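Cytolethal distending toxin subunit A (Haemophilus ducreyi, PDB 1SR4) assembles with CdtB and CdtC into a heterotrimeric genotoxin that arrests host cells in G2/M, and with CdtC probably forms the lectin-like pair that delivers CdtB. Local coordinates at residues F110-Q115 / T119-Y124; V152-V157 / R161-N166; V180-T185 / R189-Y194. All coordinates share one frame; numbering follows the deposited sequence.

In the fold
Three short-range contacts follow one another along the chain without nesting or crossing, and each closes a short loop, with three residues between its segments. From the N terminus, contact 1 (110-115 with 119-124) comes first and lies nearest the centre of the chain, about 8 Å away by centres. Contact 2 (152-157 with 161-166) repeats its strand-turn-strand geometry, and the two meet where A123 packs on S156. Contact 3 (180-185 with 189-194) folds the loop after strand 176-179 onto strand 189-196. Contacts 2 and 3 lie about 7 Å apart by centres and are tied covalently by the C162-C181 disulfide. All lie in the ricin-type beta-trefoil lectin region.

Contact 1 (F110-Q115 / T119-Y124); sequences FRFVNQ and TCVEAY
F112 and V121 meet where two strands of the ricin-type beta-trefoil, 110-114 and 120-124, turn across each other. Their directions differ by 128°, and the single backbone bridge between V113 and C120 is consistent with a local crossing rather than a continuous sheet. Strand 110-114 instead pairs with 99-103, and strand 120-124 with 127-131.

Side-chain contact is correspondingly narrow. V121 directs its CG2 branch at F112, but it reaches the stem of that residue, with CG2 3.7 Å from F112 CB. The F112 CG is placed beside the backbone N and opposite the carbonyl carbon (chi1 -61°), which carries the ring off to pack on M101. On the other face, V113 CG2 lies 3.8 Å from C120 SG, a sulfur already committed to the disulfide with C133. The extended R111 chain passes with CD 4.0 Å from the same SG while its guanidinium salt-bridges E102. N114 starts toward T119 at CB, yet its amide leads away, ND2 bonding I96 O and OD1 bonding L117 N.

Backbone bonds fix the crossing. N114 N donates to T119 O at 2.7 Å and is almost straight (173° at the hydrogen), and V121 N donates to F112 O at 3.0 Å. Beyond that pair the strands have diverged, and a water spans the gap, accepting from F112 N (2.8 Å) and donating to V121 O (2.7 Å).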
ATOM      1  N   PHE A 110      -2.308  12.722  10.086  1.00 13.54           N
ATOM      2  CA  PHE A 110      -3.092  12.910   8.880  1.00 12.57           C
ATOM      3  C   PHE A 110      -4.347  13.714   9.155  1.00 12.15           C
ATOM      4  O   PHE A 110      -4.831  13.789  10.295  1.00 12.84           O
ATOM      5  CB  PHE A 110      -3.498  11.550   8.313  1.00 11.44           C
ATOM      6  CG  PHE A 110      -2.337  10.730   7.846  1.00 12.78           C
ATOM      7  CD1 PHE A 110      -1.754  10.977   6.606  1.00 11.71           C
ATOM      8  CD2 PHE A 110      -1.798   9.731   8.663  1.00 14.41           C
ATOM      9  CE1 PHE A 110      -0.645  10.245   6.171  1.00 14.30           C
ATOM     10  CE2 PHE A 110      -0.687   8.992   8.239  1.00 13.75           C
ATOM     11  CZ  PHE A 110      -0.113   9.254   6.985  1.00 15.00           C
ATOM     12  N   ARG A 111      -4.859  14.323   8.099  1.00 11.74           N
ATOM     13  CA  ARG A 111      -6.090  15.078   8.183  1.00 12.17           C
ATOM     14  C   ARG A 111      -6.945  14.577   7.027  1.00 11.61           C
ATOM     15  O   ARG A 111      -6.418  14.030   6.044  1.00 12.23           O
ATOM     16  CB  ARG A 111      -5.827  16.560   8.057  1.00 13.93           C
ATOM     17  CG  ARG A 111      -5.490  17.007   6.673  1.00 18.00           C
ATOM     18  CD  ARG A 111      -5.679  18.490   6.608  1.00 23.15           C
ATOM     19  NE  ARG A 111      -5.398  19.042   5.293  1.00 22.99           N
ATOM     20  CZ  ARG A 111      -5.377  20.344   5.042  1.00 23.62           C
ATOM     21  NH1 ARG A 111      -5.627  21.202   6.023  1.00 21.37           N
ATOM     22  NH2 ARG A 111      -5.087  20.781   3.824  1.00 22.34           N
ATOM     23  N   PHE A 112      -8.257  14.753   7.147  1.00  9.58           N
ATOM     24  CA  PHE A 112      -9.209  14.286   6.142  1.00 10.51           C
ATOM     25  C   PHE A 112     -10.064  15.417   5.585  1.00 10.35           C
ATOM     26  O   PHE A 112     -10.809  16.065   6.319  1.00 11.55           O
ATOM     27  CB  PHE A 112     -10.105  13.214   6.763  1.00  7.28           C
ATOM     28  CG  PHE A 112      -9.351  12.000   7.240  1.00 11.98           C
ATOM     29  CD1 PHE A 112      -9.161  10.909   6.399  1.00 10.78           C
ATOM     30  CD2 PHE A 112      -8.796  11.971   8.521  1.00 12.73           C
ATOM     31  CE1 PHE A 112      -8.429   9.806   6.824  1.00 13.90           C
ATOM     32  CE2 PHE A 112      -8.059  10.868   8.961  1.00 15.03           C
ATOM     33  CZ  PHE A 112      -7.875   9.784   8.111  1.00 14.30           C
ATOM     34  N   VAL A 113      -9.962  15.626   4.279  1.00 11.60           N
ATOM     35  CA  VAL A 113     -10.693  16.684   3.586  1.00 10.51           C
ATOM     36  C   VAL A 113     -11.875  16.102   2.803  1.00 11.81           C
ATOM     37  O   VAL A 113     -11.703  15.217   1.968  1.00 10.31           O
ATOM     38  CB  VAL A 113      -9.744  17.414   2.624  1.00 10.40           C
ATOM     39  CG1 VAL A 113     -10.410  18.702   2.077  1.00 10.81           C
ATOM     40  CG2 VAL A 113      -8.437  17.742   3.366  1.00 12.28           C
ATOM     41  N   ASN A 114     -13.074  16.609   3.056  1.00 12.66           N
ATOM     42  CA  ASN A 114     -14.258  16.093   2.368  1.00 12.54           C
ATOM     43  C   ASN A 114     -14.213  16.357   0.868  1.00 12.18           C
ATOM     44  O   ASN A 114     -13.913  17.471   0.442  1.00 11.56           O
ATOM     45  CB  ASN A 114     -15.523  16.706   2.963  1.00 11.14           C
ATOM     46  CG  ASN A 114     -16.772  15.938   2.572  1.00 12.01           C
ATOM     47  OD1 ASN A 114     -17.486  16.307   1.634  1.00 11.21           O
ATOM     48  ND2 ASN A 114     -17.030  14.847   3.283  1.00 10.42           N
ATOM     49  N   GLN A 115     -14.525  15.337   0.070  1.00 10.64           N
ATOM     50  CA  GLN A 115     -14.490  15.487  -1.379  1.00 10.98           C
ATOM     51  C   GLN A 115     -15.463  16.526  -1.887  1.00 11.46           C
ATOM     52  O   GLN A 115     -15.128  17.319  -2.752  1.00 10.57           O
ATOM     53  CB  GLN A 115     -14.814  14.167  -2.098  1.00  8.04           C
ATOM     54  CG  GLN A 115     -14.893  14.342  -3.605  1.00 11.03           C
ATOM     55  CD  GLN A 115     -15.096  13.044  -4.354  1.00 12.71           C
ATOM     56  OE1 GLN A 115     -15.738  12.112  -3.847  1.00 13.66           O
ATOM     57  NE2 GLN A 115     -14.570  12.977  -5.575  1.00 10.95           N
ATOM     58  N   THR A 119     -14.438  20.551   3.611  1.00 11.13           N
ATOM     59  CA  THR A 119     -14.209  20.770   5.041  1.00 11.38           C
ATOM     60  C   THR A 119     -13.356  19.622   5.603  1.00 12.84           C
ATOM     61  O   THR A 119     -13.135  18.604   4.932  1.00 12.26           O
ATOM     62  CB  THR A 119     -15.547  20.875   5.832  1.00 13.83           C
ATOM     63  OG1 THR A 119     -16.406  19.781   5.492  1.00 14.89           O
ATOM     64  CG2 THR A 119     -16.267  22.180   5.489  1.00 15.97           C
ATOM     65  N   CYS A 120     -12.880  19.784   6.831  1.00 11.21           N
ATOM     66  CA  CYS A 120     -12.023  18.782   7.466  1.00 11.72           C
ATOM     67  C   CYS A 120     -12.641  18.097   8.669  1.00 11.85           C
ATOM     68  O   CYS A 120     -13.417  18.719   9.417  1.00 10.04           O
ATOM     69  CB  CYS A 120     -10.706  19.433   7.902  1.00 14.14           C
ATOM     70  SG  CYS A 120      -9.530  19.614   6.532  1.00 19.27           S
ATOM     71  N   VAL A 121     -12.283  16.822   8.855  1.00  9.64           N
ATOM     72  CA  VAL A 121     -12.765  16.045   9.991  1.00  8.50           C
ATOM     73  C   VAL A 121     -12.109  16.708  11.186  1.00 10.38           C
ATOM     74  O   VAL A 121     -10.920  17.039  11.131  1.00 10.98           O
ATOM     75  CB  VAL A 121     -12.307  14.559   9.930  1.00  7.99           C
ATOM     76  CG1 VAL A 121     -12.525  13.897  11.286  1.00  6.28           C
ATOM     77  CG2 VAL A 121     -13.102  13.789   8.823  1.00  7.40           C
ATOM     78  N   GLU A 122     -12.867  16.898  12.264  1.00 10.84           N
ATOM     79  CA  GLU A 122     -12.328  17.554  13.462  1.00 11.65           C
ATOM     80  C   GLU A 122     -12.854  16.928  14.763  1.00 10.17           C
ATOM     81  O   GLU A 122     -14.061  16.722  14.917  1.00 10.91           O
ATOM     82  CB  GLU A 122     -12.702  19.041  13.440  1.00 12.41           C
ATOM     83  CG  GLU A 122     -12.019  19.850  14.538  1.00 16.12           C
ATOM     84  CD  GLU A 122     -12.293  21.337  14.443  1.00 19.41           C
ATOM     85  OE1 GLU A 122     -12.291  21.891  13.316  1.00 18.09           O
ATOM     86  OE2 GLU A 122     -12.492  21.959  15.515  1.00 24.21           O
ATOM     87  N   ALA A 123     -11.954  16.616  15.694  1.00  9.95           N
ATOM     88  CA  ALA A 123     -12.364  16.048  16.969  1.00 10.27           C
ATOM     89  C   ALA A 123     -13.014  17.183  17.755  1.00 12.70           C
ATOM     90  O   ALA A 123     -12.443  18.277  17.869  1.00 12.49           O
ATOM     91  CB  ALA A 123     -11.153  15.515  17.738  1.00 11.22           C
ATOM     92  N   TYR A 124     -14.199  16.919  18.296  1.00 13.11           N
ATOM     93  CA  TYR A 124     -14.936  17.916  19.072  1.00 14.09           C
ATOM     94  C   TYR A 124     -15.820  17.223  20.109  1.00 14.54           C
ATOM     95  O   TYR A 124     -16.597  16.317  19.769  1.00 13.57           O
ATOM     96  CB  TYR A 124     -15.806  18.773  18.153  1.00 15.48           C
ATOM     97  CG  TYR A 124     -16.738  19.667  18.935  1.00 17.75           C
ATOM     98  CD1 TYR A 124     -16.266  20.832  19.538  1.00 19.95           C
ATOM     99  CD2 TYR A 124     -18.058  19.287  19.168  1.00 18.60           C
ATOM    100  CE1 TYR A 124     -17.084  21.592  20.367  1.00 23.25           C
ATOM    101  CE2 TYR A 124     -18.888  20.032  19.988  1.00 22.38           C
ATOM    102  CZ  TYR A 124     -18.393  21.185  20.590  1.00 25.26           C
ATOM    103  OH  TYR A 124     -19.194  21.921  21.432  1.00 28.24           O
TER
HETATM  104  O   HOH W   1      -8.910  16.135   9.551  1.00  9.35           O

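Contact 2 (V152-V157 / R161-N166); sequences VVIKSV and RCVTYN
C162 is the side chain on which this contact turns: its SG is met by two residues of strand 152-156 that lie on one face, V153 and K155. V153 contributes the CG1 branch, 3.3 Å from C162 SG. CG1 gets there by standing opposite the V153 backbone N (chi1 161°), and V153 also packs on I155 of the CdtC chain. K155 touches the same SG with the root of its chain, CB at 3.7 Å, while the extended remainder carries the amino group away. The sulfur is itself held by a disulfide to C181, so the strand contact and the loop beyond strand 176-179 share one fixed point.

On the other face, I154 and V163 cross obliquely, CG2 to CG2 at 3.7 Å. The longer arm of I154 leaves on a different course, since CG1 takes the position beside the backbone N, and the residue also packs on W193 and F142. V163 continues this apolar layer toward V176 and L178.

Between the two faces, V163 N donates to I154 O at 2.9 Å and S156 N to R161 O at 2.7 Å. Where the chains part, a water accepts from I154 N (2.8 Å) and donates to V163 O (2.7 Å). Successive strands crossing at 121° through one bridge, K155 with C162, with I154 and V163 packed together on one face, fit the ricin-type beta-trefoil to which this region belongs.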
ATOM      1  N   VAL A 152      -6.799  -0.213  10.927  1.00  9.53           N
ATOM      2  CA  VAL A 152      -6.197   0.857  11.718  1.00 10.38           C
ATOM      3  C   VAL A 152      -7.152   1.382  12.790  1.00 10.28           C
ATOM      4  O   VAL A 152      -8.371   1.223  12.697  1.00 10.43           O
ATOM      5  CB  VAL A 152      -5.784   2.094  10.851  1.00 11.25           C
ATOM      6  CG1 VAL A 152      -4.717   1.718   9.829  1.00  9.88           C
ATOM      7  CG2 VAL A 152      -7.021   2.690  10.148  1.00  9.95           C
ATOM      8  N   VAL A 153      -6.579   1.988  13.821  1.00 10.08           N
ATOM      9  CA  VAL A 153      -7.370   2.626  14.861  1.00 11.66           C
ATOM     10  C   VAL A 153      -7.060   4.109  14.639  1.00 10.70           C
ATOM     11  O   VAL A 153      -5.906   4.471  14.367  1.00 11.45           O
ATOM     12  CB  VAL A 153      -6.954   2.125  16.264  1.00 13.06           C
ATOM     13  CG1 VAL A 153      -7.422   3.091  17.360  1.00 14.56           C
ATOM     14  CG2 VAL A 153      -7.616   0.783  16.499  1.00 13.84           C
ATOM     15  N   ILE A 154      -8.084   4.958  14.697  1.00 10.75           N
ATOM     16  CA  ILE A 154      -7.904   6.389  14.447  1.00 10.12           C
ATOM     17  C   ILE A 154      -7.886   7.171  15.758  1.00 10.75           C
ATOM     18  O   ILE A 154      -8.892   7.250  16.465  1.00 12.04           O
ATOM     19  CB  ILE A 154      -9.026   6.915  13.563  1.00 10.25           C
ATOM     20  CG1 ILE A 154      -9.098   6.080  12.271  1.00 12.51           C
ATOM     21  CG2 ILE A 154      -8.789   8.375  13.257  1.00 10.34           C
ATOM     22  CD1 ILE A 154     -10.294   6.414  11.369  1.00 12.59           C
ATOM     23  N   LYS A 155      -6.735   7.753  16.068  1.00  9.43           N
ATOM     24  CA  LYS A 155      -6.577   8.485  17.319  1.00 10.86           C
ATOM     25  C   LYS A 155      -6.524   9.999  17.158  1.00 10.00           C
ATOM     26  O   LYS A 155      -5.696  10.534  16.409  1.00  9.14           O
ATOM     27  CB  LYS A 155      -5.301   7.997  18.016  1.00 10.50           C
ATOM     28  CG  LYS A 155      -5.115   8.488  19.442  1.00 12.47           C
ATOM     29  CD  LYS A 155      -3.841   7.884  20.015  1.00 15.72           C
ATOM     30  CE  LYS A 155      -3.705   8.149  21.508  1.00 17.08           C
ATOM     31  NZ  LYS A 155      -2.394   7.627  22.011  1.00 21.12           N
ATOM     32  N   SER A 156      -7.429  10.684  17.848  1.00 10.07           N
ATOM     33  CA  SER A 156      -7.442  12.142  17.830  1.00  8.96           C
ATOM     34  C   SER A 156      -6.175  12.577  18.564  1.00  9.40           C
ATOM     35  O   SER A 156      -5.933  12.169  19.708  1.00  9.95           O
ATOM     36  CB  SER A 156      -8.665  12.685  18.575  1.00 10.26           C
ATOM     37  OG  SER A 156      -8.485  14.068  18.875  1.00 10.11           O
ATOM     38  N   VAL A 157      -5.353  13.393  17.923  1.00 10.96           N
ATOM     39  CA  VAL A 157      -4.137  13.842  18.588  1.00 12.34           C
ATOM     40  C   VAL A 157      -4.452  14.890  19.658  1.00 13.18           C
ATOM     41  O   VAL A 157      -3.851  14.891  20.734  1.00 12.35           O
ATOM     42  CB  VAL A 157      -3.134  14.422  17.584  1.00 13.75           C
ATOM     43  CG1 VAL A 157      -1.942  15.021  18.327  1.00 17.76           C
ATOM     44  CG2 VAL A 157      -2.669  13.314  16.625  1.00 15.72           C
ATOM     45  N   ARG A 161      -7.832  10.440  22.233  1.00 12.46           N
ATOM     46  CA  ARG A 161      -8.885   9.423  22.276  1.00 10.99           C
ATOM     47  C   ARG A 161      -9.123   8.854  20.870  1.00 11.65           C
ATOM     48  O   ARG A 161      -8.825   9.506  19.879  1.00 11.91           O
ATOM     49  CB  ARG A 161     -10.178  10.024  22.834  1.00 11.65           C
ATOM     50  CG  ARG A 161     -10.064  10.467  24.300  1.00 15.53           C
ATOM     51  CD  ARG A 161     -11.439  10.594  24.963  1.00 12.51           C
ATOM     52  NE  ARG A 161     -12.252  11.683  24.417  1.00 11.53           N
ATOM     53  CZ  ARG A 161     -13.520  11.899  24.768  1.00  8.92           C
ATOM     54  NH1 ARG A 161     -14.103  11.104  25.651  1.00 10.22           N
ATOM     55  NH2 ARG A 161     -14.207  12.903  24.248  1.00  9.18           N
ATOM     56  N   CYS A 162      -9.665   7.645  20.793  1.00 12.14           N
ATOM     57  CA  CYS A 162      -9.895   6.991  19.516  1.00 12.61           C
ATOM     58  C   CYS A 162     -11.333   7.009  19.018  1.00 11.78           C
ATOM     59  O   CYS A 162     -12.284   6.991  19.802  1.00 13.06           O
ATOM     60  CB  CYS A 162      -9.366   5.553  19.602  1.00 15.30           C
ATOM     61  SG  CYS A 162      -7.543   5.543  19.592  1.00 19.59           S
ATOM     62  N   VAL A 163     -11.473   7.047  17.696  1.00 11.53           N
ATOM     63  CA  VAL A 163     -12.778   7.071  17.036  1.00  9.76           C
ATOM     64  C   VAL A 163     -13.438   5.708  17.246  1.00 11.10           C
ATOM     65  O   VAL A 163     -12.941   4.673  16.798  1.00 12.66           O
ATOM     66  CB  VAL A 163     -12.606   7.387  15.545  1.00  8.84           C
ATOM     67  CG1 VAL A 163     -13.967   7.463  14.852  1.00  7.46           C
ATOM     68  CG2 VAL A 163     -11.840   8.707  15.405  1.00  6.52           C
ATOM     69  N   THR A 164     -14.576   5.735  17.929  1.00 11.57           N
ATOM     70  CA  THR A 164     -15.326   4.542  18.317  1.00 10.62           C
ATOM     71  C   THR A 164     -16.717   4.515  17.694  1.00 10.61           C
ATOM     72  O   THR A 164     -17.322   5.565  17.475  1.00 11.60           O
ATOM     73  CB  THR A 164     -15.472   4.551  19.862  1.00 11.92           C
ATOM     74  OG1 THR A 164     -14.180   4.767  20.443  1.00 14.23           O
ATOM     75  CG2 THR A 164     -16.078   3.249  20.386  1.00 10.29           C
ATOM     76  N   TYR A 165     -17.238   3.316  17.429  1.00 10.01           N
ATOM     77  CA  TYR A 165     -18.574   3.201  16.847  1.00 10.03           C
ATOM     78  C   TYR A 165     -19.195   1.865  17.226  1.00 10.62           C
ATOM     79  O   TYR A 165     -18.495   0.953  17.653  1.00  9.24           O
ATOM     80  CB  TYR A 165     -18.506   3.306  15.315  1.00  9.97           C
ATOM     81  CG  TYR A 165     -17.719   2.184  14.681  1.00 10.41           C
ATOM     82  CD1 TYR A 165     -18.360   1.039  14.185  1.00 10.17           C
ATOM     83  CD2 TYR A 165     -16.329   2.254  14.606  1.00  9.24           C
ATOM     84  CE1 TYR A 165     -17.624  -0.013  13.627  1.00 10.42           C
ATOM     85  CE2 TYR A 165     -15.580   1.218  14.057  1.00  9.24           C
ATOM     86  CZ  TYR A 165     -16.224   0.087  13.571  1.00 11.03           C
ATOM     87  OH  TYR A 165     -15.457  -0.945  13.067  1.00  8.25           O
ATOM     88  N   ASN A 166     -20.511   1.759  17.064  1.00  9.52           N
ATOM     89  CA  ASN A 166     -21.204   0.516  17.359  1.00  9.61           C
ATOM     90  C   ASN A 166     -21.459  -0.234  16.055  1.00  9.44           C
ATOM     91  O   ASN A 166     -22.226   0.221  15.222  1.00 11.54           O
ATOM     92  CB  ASN A 166     -22.549   0.805  18.039  1.00 11.30           C
ATOM     93  CG  ASN A 166     -23.399   1.810  17.259  1.00 13.39           C
ATOM     94  OD1 ASN A 166     -22.945   2.920  16.934  1.00 14.37           O
ATOM     95  ND2 ASN A 166     -24.642   1.431  16.965  1.00 13.01           N
TER
HETATM   96  O   HOH W   2     -10.377   4.034  16.093  1.00  9.97           O

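Contact 3 (V180-T185 / R189-Y194); sequences VCDGAT and RDQTWY
Q191 opens the Q-x-W signature of ricin-type lectins, completed by T192 and W193, and both ends of its amide grip the loop backbone at V180, D182 and G183. OE1 accepts from G183 N at 2.7 Å, the donor tilted 25° from the carbonyl plane, and weakly from D182 N. NE2 donates to V180 O at 2.8 Å and has a second partner in T164 OG1. With CG beside the backbone N and the chain extended beyond it, the amide is delivered straight to the loop; Q191 N bonds A184 O at 3.0 Å.

R189 reaches the same stretch of loop, sharing V180 O with Q191. Its NH1 forms a salt bridge with D182, 2.7 Å from OD1, which offers the lone pair on the side of its other oxygen. The carboxylate stands almost perpendicular (83°) to the guanidinium, whose NH2 bonds S179 OG and, weakly, V180 O. D182 OD1 takes a further bond from A184 N (3.1 Å), arriving from above the carboxylate plane, which makes an Asx turn; with R189 NH1 in place, two donors fix the carboxylate's rotation.

Within the beta-trefoil, T185 and D190 form an antiparallel non-hydrogen-bonded pair. T192 N closes a second Asx turn on D190 OD1 (2.8 Å), and T192 OG1 (2.7 Å) bonds the same oxygen from the same face. T185 lays its methyl CG2 3.6 Å from that D190 OD1.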
ATOM      1  N   VAL A 180     -11.521   6.090  25.206  1.00 15.42           N
ATOM      2  CA  VAL A 180     -10.196   5.559  25.476  1.00 16.92           C
ATOM      3  C   VAL A 180      -9.783   4.543  24.412  1.00 17.24           C
ATOM      4  O   VAL A 180     -10.574   3.686  24.005  1.00 15.75           O
ATOM      5  CB  VAL A 180     -10.130   4.930  26.905  1.00 17.28           C
ATOM      6  CG1 VAL A 180     -11.100   3.761  27.012  1.00 18.41           C
ATOM      7  CG2 VAL A 180      -8.719   4.489  27.217  1.00 15.94           C
ATOM      8  N   CYS A 181      -8.540   4.646  23.956  1.00 19.26           N
ATOM      9  CA  CYS A 181      -8.030   3.741  22.931  1.00 23.00           C
ATOM     10  C   CYS A 181      -7.679   2.363  23.457  1.00 24.80           C
ATOM     11  O   CYS A 181      -6.547   2.137  23.853  1.00 27.91           O
ATOM     12  CB  CYS A 181      -6.775   4.330  22.283  1.00 22.93           C
ATOM     13  SG  CYS A 181      -7.011   5.966  21.514  1.00 25.27           S
ATOM     14  N   ASP A 182      -8.624   1.434  23.472  1.00 25.77           N
ATOM     15  CA  ASP A 182      -8.289   0.098  23.945  1.00 25.62           C
ATOM     16  C   ASP A 182      -8.323  -0.920  22.808  1.00 25.34           C
ATOM     17  O   ASP A 182      -8.004  -2.096  23.006  1.00 26.27           O
ATOM     18  CB  ASP A 182      -9.214  -0.338  25.077  1.00 26.80           C
ATOM     19  CG  ASP A 182     -10.676  -0.106  24.764  1.00 27.98           C
ATOM     20  OD1 ASP A 182     -11.051  -0.073  23.567  1.00 27.33           O
ATOM     21  OD2 ASP A 182     -11.455   0.032  25.729  1.00 30.19           O
ATOM     22  N   GLY A 183      -8.685  -0.463  21.613  1.00 22.85           N
ATOM     23  CA  GLY A 183      -8.726  -1.361  20.471  1.00 21.66           C
ATOM     24  C   GLY A 183      -9.811  -2.416  20.571  1.00 20.16           C
ATOM     25  O   GLY A 183      -9.700  -3.507  20.009  1.00 20.00           O
ATOM     26  N   ALA A 184     -10.878  -2.094  21.283  1.00 19.24           N
ATOM     27  CA  ALA A 184     -11.972  -3.039  21.433  1.00 18.07           C
ATOM     28  C   ALA A 184     -12.613  -3.342  20.073  1.00 17.35           C
ATOM     29  O   ALA A 184     -12.606  -2.504  19.180  1.00 15.21           O
ATOM     30  CB  ALA A 184     -13.020  -2.472  22.380  1.00 19.43           C
ATOM     31  N   THR A 185     -13.130  -4.558  19.927  1.00 15.94           N
ATOM     32  CA  THR A 185     -13.823  -4.973  18.710  1.00 17.88           C
ATOM     33  C   THR A 185     -15.068  -5.757  19.135  1.00 17.66           C
ATOM     34  O   THR A 185     -15.190  -6.938  18.858  1.00 19.64           O
ATOM     35  CB  THR A 185     -12.934  -5.867  17.789  1.00 17.19           C
ATOM     36  OG1 THR A 185     -12.458  -6.999  18.527  1.00 17.98           O
ATOM     37  CG2 THR A 185     -11.738  -5.068  17.243  1.00 16.71           C
ATOM     38  N   ARG A 189     -19.214  -1.757  20.531  1.00 13.79           N
ATOM     39  CA  ARG A 189     -18.104  -0.815  20.635  1.00 13.43           C
ATOM     40  C   ARG A 189     -16.888  -1.374  19.894  1.00 12.21           C
ATOM     41  O   ARG A 189     -16.294  -2.363  20.321  1.00 11.27           O
ATOM     42  CB  ARG A 189     -17.782  -0.606  22.123  1.00 13.58           C
ATOM     43  CG  ARG A 189     -16.602   0.311  22.404  1.00 17.50           C
ATOM     44  CD  ARG A 189     -16.464   0.629  23.907  1.00 19.19           C
ATOM     45  NE  ARG A 189     -15.461   1.672  24.121  1.00 19.21           N
ATOM     46  CZ  ARG A 189     -14.154   1.451  24.189  1.00 20.65           C
ATOM     47  NH1 ARG A 189     -13.687   0.213  24.081  1.00 22.81           N
ATOM     48  NH2 ARG A 189     -13.305   2.472  24.317  1.00 21.05           N
ATOM     49  N   ASP A 190     -16.530  -0.742  18.782  1.00 10.37           N
ATOM     50  CA  ASP A 190     -15.401  -1.204  17.972  1.00 11.01           C
ATOM     51  C   ASP A 190     -14.580   0.030  17.612  1.00 10.66           C
ATOM     52  O   ASP A 190     -15.133   1.131  17.482  1.00  8.10           O
ATOM     53  CB  ASP A 190     -15.942  -1.867  16.711  1.00  8.89           C
ATOM     54  CG  ASP A 190     -14.917  -2.742  15.993  1.00 10.47           C
ATOM     55  OD1 ASP A 190     -13.713  -2.409  15.914  1.00 10.71           O
ATOM     56  OD2 ASP A 190     -15.343  -3.774  15.452  1.00 11.75           O
ATOM     57  N   GLN A 191     -13.268  -0.133  17.481  1.00 10.31           N
ATOM     58  CA  GLN A 191     -12.429   1.001  17.134  1.00 10.81           C
ATOM     59  C   GLN A 191     -11.592   0.710  15.898  1.00 11.71           C
ATOM     60  O   GLN A 191     -10.661   1.462  15.590  1.00  9.82           O
ATOM     61  CB  GLN A 191     -11.505   1.387  18.303  1.00 13.09           C
ATOM     62  CG  GLN A 191     -12.238   1.817  19.569  1.00 14.68           C
ATOM     63  CD  GLN A 191     -11.286   2.269  20.668  1.00 20.25           C
ATOM     64  OE1 GLN A 191     -10.207   1.691  20.844  1.00 20.19           O
ATOM     65  NE2 GLN A 191     -11.685   3.295  21.424  1.00 19.15           N
ATOM     66  N   THR A 192     -11.903  -0.367  15.177  1.00  9.97           N
ATOM     67  CA  THR A 192     -11.108  -0.656  13.982  1.00 12.15           C
ATOM     68  C   THR A 192     -11.812  -0.182  12.719  1.00 11.23           C
ATOM     69  O   THR A 192     -13.022  -0.366  12.543  1.00  9.77           O
ATOM     70  CB  THR A 192     -10.749  -2.172  13.846  1.00 14.15           C
ATOM     71  OG1 THR A 192     -11.910  -2.966  14.022  1.00 16.83           O
ATOM     72  CG2 THR A 192      -9.746  -2.586  14.909  1.00 18.43           C
ATOM     73  N   TRP A 193     -11.019   0.434  11.847  1.00 10.05           N
ATOM     74  CA  TRP A 193     -11.473   0.989  10.579  1.00  9.62           C
ATOM     75  C   TRP A 193     -10.613   0.483   9.440  1.00  9.05           C
ATOM     76  O   TRP A 193      -9.450   0.134   9.659  1.00  7.63           O
ATOM     77  CB  TRP A 193     -11.334   2.510  10.613  1.00  7.68           C
ATOM     78  CG  TRP A 193     -12.240   3.187  11.598  1.00  7.60           C
ATOM     79  CD1 TRP A 193     -12.007   3.417  12.935  1.00  6.97           C
ATOM     80  CD2 TRP A 193     -13.539   3.709  11.315  1.00  5.92           C
ATOM     81  NE1 TRP A 193     -13.100   4.059  13.495  1.00  8.79           N
ATOM     82  CE2 TRP A 193     -14.051   4.244  12.519  1.00  7.24           C
ATOM     83  CE3 TRP A 193     -14.323   3.774  10.153  1.00  8.57           C
ATOM     84  CZ2 TRP A 193     -15.320   4.842  12.593  1.00  6.53           C
ATOM     85  CZ3 TRP A 193     -15.585   4.370  10.229  1.00  9.40           C
ATOM     86  CH2 TRP A 193     -16.065   4.893  11.443  1.00  8.85           C
ATOM     87  N   TYR A 194     -11.173   0.438   8.231  1.00  8.21           N
ATOM     88  CA  TYR A 194     -10.380   0.033   7.069  1.00  7.73           C
ATOM     89  C   TYR A 194     -10.195   1.240   6.156  1.00  7.83           C
ATOM     90  O   TYR A 194     -11.104   2.072   6.002  1.00  8.01           O
ATOM     91  CB  TYR A 194     -11.063  -1.073   6.249  1.00  7.40           C
ATOM     92  CG  TYR A 194     -11.734  -2.173   7.054  1.00  9.44           C
ATOM     93  CD1 TYR A 194     -11.040  -2.880   8.044  1.00  9.52           C
ATOM     94  CD2 TYR A 194     -13.064  -2.529   6.801  1.00  9.35           C
ATOM     95  CE1 TYR A 194     -11.673  -3.938   8.764  1.00 10.47           C
ATOM     96  CE2 TYR A 194     -13.697  -3.565   7.511  1.00  9.00           C
ATOM     97  CZ  TYR A 194     -12.998  -4.262   8.482  1.00 10.10           C
ATOM     98  OH  TYR A 194     -13.637  -5.283   9.161  1.00 12.39           O
TER